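Local atomic coordinates of sensor protein PfeS (Pseudomonas aeruginosa, PDB entry 3KYZ), a protein that acts as the sensor kinase of the PfeR/PfeS two-component system and may activate its partner PfeR by phosphorylation, this chain being its sensor domain. Residues Ser78-Leu86 / Gln95-Ile103. Sequence-based numbering, arbitrary orientation.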
loop_
_atom_site.group_PDB
_atom_site.type_symbol
_atom_site.label_atom_id
_atom_site.label_comp_id
_atom_site.label_asym_id
_atom_site.label_seq_id
_atom_site.Cartn_x
_atom_site.Cartn_y
_atom_site.Cartn_z
ATOM N N SER A 78 -2.831 -5.859 4.507
ATOM C CA SER A 78 -3.720 -5.568 3.380
ATOM C C SER A 78 -4.314 -4.153 3.454
ATOM O O SER A 78 -4.769 -3.620 2.440
ATOM C CB SER A 78 -4.830 -6.625 3.246
ATOM O OG SER A 78 -5.886 -6.423 4.178
ATOM N N HIS A 79 -4.294 -3.548 4.641
ATOM C CA HIS A 79 -4.798 -2.180 4.804
ATOM C C HIS A 79 -3.836 -1.134 4.253
ATOM O O HIS A 79 -4.189 0.039 4.147
ATOM C CB HIS A 79 -5.000 -1.832 6.280
ATOM C CG HIS A 79 -5.906 -2.758 7.023
ATOM N ND1 HIS A 79 -5.943 -2.806 8.400
ATOM C CD2 HIS A 79 -6.815 -3.661 6.590
ATOM C CE1 HIS A 79 -6.829 -3.707 8.783
ATOM N NE2 HIS A 79 -7.370 -4.243 7.704
ATOM N N LEU A 80 -2.610 -1.548 3.955
ATOM C CA LEU A 80 -1.553 -0.607 3.606
ATOM C C LEU A 80 -1.423 -0.315 2.117
ATOM O O LEU A 80 -0.549 0.455 1.722
ATOM C CB LEU A 80 -0.208 -1.135 4.103
ATOM C CG LEU A 80 -0.137 -1.434 5.604
ATOM C CD1 LEU A 80 1.245 -1.988 5.944
ATOM C CD2 LEU A 80 -0.476 -0.188 6.443
ATOM N N THR A 81 -2.271 -0.920 1.291
ATOM C CA THR A 81 -2.041 -0.911 -0.154
ATOM C C THR A 81 -2.876 0.083 -0.957
ATOM O O THR A 81 -2.527 0.385 -2.104
ATOM C CB THR A 81 -2.256 -2.320 -0.764
ATOM O OG1 THR A 81 -3.572 -2.783 -0.435
ATOM C CG2 THR A 81 -1.226 -3.302 -0.230
ATOM N N PHE A 82 -3.968 0.584 -0.371
ATOM C CA PHE A 82 -4.895 1.468 -1.086
ATOM C C PHE A 82 -5.200 2.692 -0.234
ATOM O O PHE A 82 -6.361 3.099 -0.077
ATOM C CB PHE A 82 -6.194 0.735 -1.455
ATOM C CG PHE A 82 -5.978 -0.561 -2.185
ATOM C CD1 PHE A 82 -5.342 -0.581 -3.422
ATOM C CD2 PHE A 82 -6.434 -1.756 -1.648
ATOM C CE1 PHE A 82 -5.142 -1.786 -4.097
ATOM C CE2 PHE A 82 -6.247 -2.960 -2.320
ATOM C CZ PHE A 82 -5.595 -2.974 -3.545
HETATM N N MSE A 83 -4.140 3.276 0.317
HETATM C CA MSE A 83 -4.267 4.353 1.283
HETATM C C MSE A 83 -4.473 5.713 0.639
HETATM O O MSE A 83 -4.335 5.860 -0.582
HETATM C CB MSE A 83 -3.049 4.368 2.208
HETATM C CG MSE A 83 -2.877 3.045 2.952
HETATM SE SE MSE A 83 -1.713 3.175 4.493
HETATM C CE MSE A 83 0.001 3.176 3.603
ATOM N N ARG A 84 -4.822 6.698 1.467
ATOM C CA ARG A 84 -5.008 8.078 1.020
ATOM C C ARG A 84 -4.130 9.010 1.841
ATOM O O ARG A 84 -3.938 8.789 3.041
ATOM C CB ARG A 84 -6.469 8.517 1.194
ATOM C CG ARG A 84 -7.504 7.521 0.693
ATOM C CD ARG A 84 -7.433 7.346 -0.815
ATOM N NE ARG A 84 -7.920 8.532 -1.511
ATOM C CZ ARG A 84 -7.749 8.766 -2.808
ATOM N NH1 ARG A 84 -7.092 7.890 -3.564
ATOM N NH2 ARG A 84 -8.233 9.877 -3.349
ATOM N N LYS A 85 -3.605 10.056 1.208
ATOM C CA LYS A 85 -2.915 11.112 1.947
ATOM C C LYS A 85 -3.911 12.151 2.447
ATOM O O LYS A 85 -5.038 12.233 1.952
ATOM C CB LYS A 85 -1.833 11.771 1.093
ATOM C CG LYS A 85 -0.656 10.850 0.788
ATOM C CD LYS A 85 0.473 11.629 0.146
ATOM C CE LYS A 85 1.615 10.713 -0.270
ATOM N NZ LYS A 85 2.736 11.475 -0.885
ATOM N N LEU A 86 -3.490 12.948 3.424
ATOM C CA LEU A 86 -4.402 13.865 4.110
ATOM C C LEU A 86 -5.112 14.856 3.190
ATOM O O LEU A 86 -6.229 15.287 3.493
ATOM C CB LEU A 86 -3.671 14.629 5.213
ATOM C CG LEU A 86 -3.376 13.819 6.480
ATOM C CD1 LEU A 86 -2.411 14.566 7.392
ATOM C CD2 LEU A 86 -4.666 13.489 7.216
ATOM N N GLN A 95 -14.229 1.050 -1.717
ATOM C CA GLN A 95 -13.997 -0.178 -0.955
ATOM C C GLN A 95 -14.995 -0.453 0.170
ATOM O O GLN A 95 -14.832 -1.411 0.928
ATOM C CB GLN A 95 -12.576 -0.198 -0.402
ATOM C CG GLN A 95 -11.520 -0.382 -1.470
ATOM C CD GLN A 95 -10.255 -0.988 -0.918
ATOM O OE1 GLN A 95 -9.434 -0.296 -0.318
ATOM N NE2 GLN A 95 -10.090 -2.293 -1.112
ATOM N N ASP A 96 -16.020 0.383 0.279
ATOM C CA ASP A 96 -17.070 0.179 1.273
ATOM C C ASP A 96 -16.512 0.058 2.693
ATOM O O ASP A 96 -16.907 -0.818 3.461
ATOM C CB ASP A 96 -17.899 -1.060 0.929
ATOM C CG ASP A 96 -19.196 -1.121 1.703
ATOM O OD1 ASP A 96 -19.636 -0.064 2.206
ATOM O OD2 ASP A 96 -19.778 -2.223 1.805
ATOM N N GLU A 97 -15.588 0.947 3.030
ATOM C CA GLU A 97 -15.026 1.019 4.373
ATOM C C GLU A 97 -14.373 2.379 4.510
ATOM O O GLU A 97 -14.083 3.038 3.508
ATOM C CB GLU A 97 -13.983 -0.078 4.591
ATOM C CG GLU A 97 -12.778 0.044 3.666
ATOM C CD GLU A 97 -11.743 -1.049 3.874
ATOM O OE1 GLU A 97 -10.713 -1.029 3.163
ATOM O OE2 GLU A 97 -11.951 -1.922 4.744
ATOM N N LEU A 98 -14.142 2.815 5.742
ATOM C CA LEU A 98 -13.452 4.078 5.953
ATOM C C LEU A 98 -12.017 3.990 5.432
ATOM O O LEU A 98 -11.351 2.957 5.582
ATOM C CB LEU A 98 -13.499 4.472 7.432
ATOM C CG LEU A 98 -14.895 4.923 7.871
ATOM C CD1 LEU A 98 -15.064 4.846 9.383
ATOM C CD2 LEU A 98 -15.189 6.327 7.358
ATOM N N PRO A 99 -11.533 5.073 4.807
ATOM C CA PRO A 99 -10.196 5.048 4.198
ATOM C C PRO A 99 -9.075 4.868 5.220
ATOM O O PRO A 99 -9.189 5.328 6.362
ATOM C CB PRO A 99 -10.059 6.441 3.572
ATOM C CG PRO A 99 -11.425 7.009 3.535
ATOM C CD PRO A 99 -12.227 6.355 4.606
ATOM N N TYR A 100 -7.998 4.211 4.802
ATOM C CA TYR A 100 -6.778 4.183 5.605
ATOM C C TYR A 100 -5.911 5.354 5.185
ATOM O O TYR A 100 -5.570 5.493 4.008
ATOM C CB TYR A 100 -6.033 2.855 5.441
ATOM C CG TYR A 100 -6.827 1.704 6.001
ATOM C CD1 TYR A 100 -6.774 1.396 7.355
ATOM C CD2 TYR A 100 -7.643 0.937 5.179
ATOM C CE1 TYR A 100 -7.513 0.356 7.879
ATOM C CE2 TYR A 100 -8.381 -0.099 5.687
ATOM C CZ TYR A 100 -8.315 -0.389 7.039
ATOM O OH TYR A 100 -9.046 -1.428 7.538
ATOM N N VAL A 101 -5.584 6.210 6.148
ATOM C CA VAL A 101 -4.841 7.427 5.872
ATOM C C VAL A 101 -3.367 7.243 6.219
ATOM O O VAL A 101 -3.030 6.797 7.320
ATOM C CB VAL A 101 -5.425 8.614 6.665
ATOM C CG1 VAL A 101 -4.669 9.898 6.345
ATOM C CG2 VAL A 101 -6.915 8.762 6.366
ATOM N N SER A 102 -2.504 7.568 5.259
ATOM C CA SER A 102 -1.058 7.442 5.392
ATOM C C SER A 102 -0.454 8.813 5.664
ATOM O O SER A 102 -0.661 9.752 4.890
ATOM C CB SER A 102 -0.480 6.903 4.085
ATOM O OG SER A 102 0.932 6.823 4.118
ATOM N N ILE A 103 0.286 8.933 6.760
ATOM C CA ILE A 103 0.878 10.215 7.149
ATOM C C ILE A 103 2.349 10.024 7.515
ATOM O O ILE A 103 2.680 9.422 8.542
ATOM C CB ILE A 103 0.139 10.862 8.343
ATOM C CG1 ILE A 103 -1.384 10.811 8.158
ATOM C CG2 ILE A 103 0.635 12.300 8.552
ATOM C CD1 ILE A 103 -2.180 11.097 9.447
HETATM O O HOH W 1 -7.998 3.128 2.155
HETATM O O HOH W 2 -9.400 2.164 -1.155
HETATM O O HOH W 3 -0.911 12.435 4.489
#
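Arg84 and Val101 form a single parallel beta bridge: Arg84 N donates to Tyr100 O at 2.9 Å, and Arg84 O accepts from Ser102 N, also at 2.9 Å. The bridge lays the loop after helix 74-77 along strand 100-104, an outer strand of the antiparallel sheet in this Cache-clan sensor domain; the strand's other side pairs with 113-117. Water carries the parallel pattern past both ends. One molecule accepts from Tyr100 N and donates to Phe82 O (2.8 Å to that carbonyl oxygen), while another links Leu86 N to Ser102 O.

His79 and Tyr100 make an offset stack, ring centroids 4.4 Å apart and planes inclined at 11°. The tyrosine CG is anti to its own carbonyl carbon (chi1 -66°), which leads the ring away from the bridging Tyr100 O, so that one face of the phenol meets His79. The two are slipped so that His79 CB sits over the middle of the phenol, 3.6 Å from its centroid in a CH-pi contact, while Tyr100 OH lies over the centre of the imidazole. Glu75 takes the hydrogen bond from His79 NE2, and Trp56 meets the imidazole edge-to-face.

Selenomethionine Met83 bends at chi3, bringing CE within 3.8 Å of Ser102 CB; Ser102 OG itself bonds Arg113. At the far end Leu86 forks, CD2 against Val101 CG1 (3.7 Å) and CD1 against Ile103, and both Leu86 and Ile103 rest on helix 17-53. Thr81 and Met83 also hydrogen-bond through their backbones to the second subunit, whose Trp88 meets Phe82 edge-to-face. Within the chain, the Gln95 amide stands nearly perpendicular to the Phe82 ring, its OE1 taking a 2.6 Å hydrogen bond from a water that also reaches Phe82 O weakly.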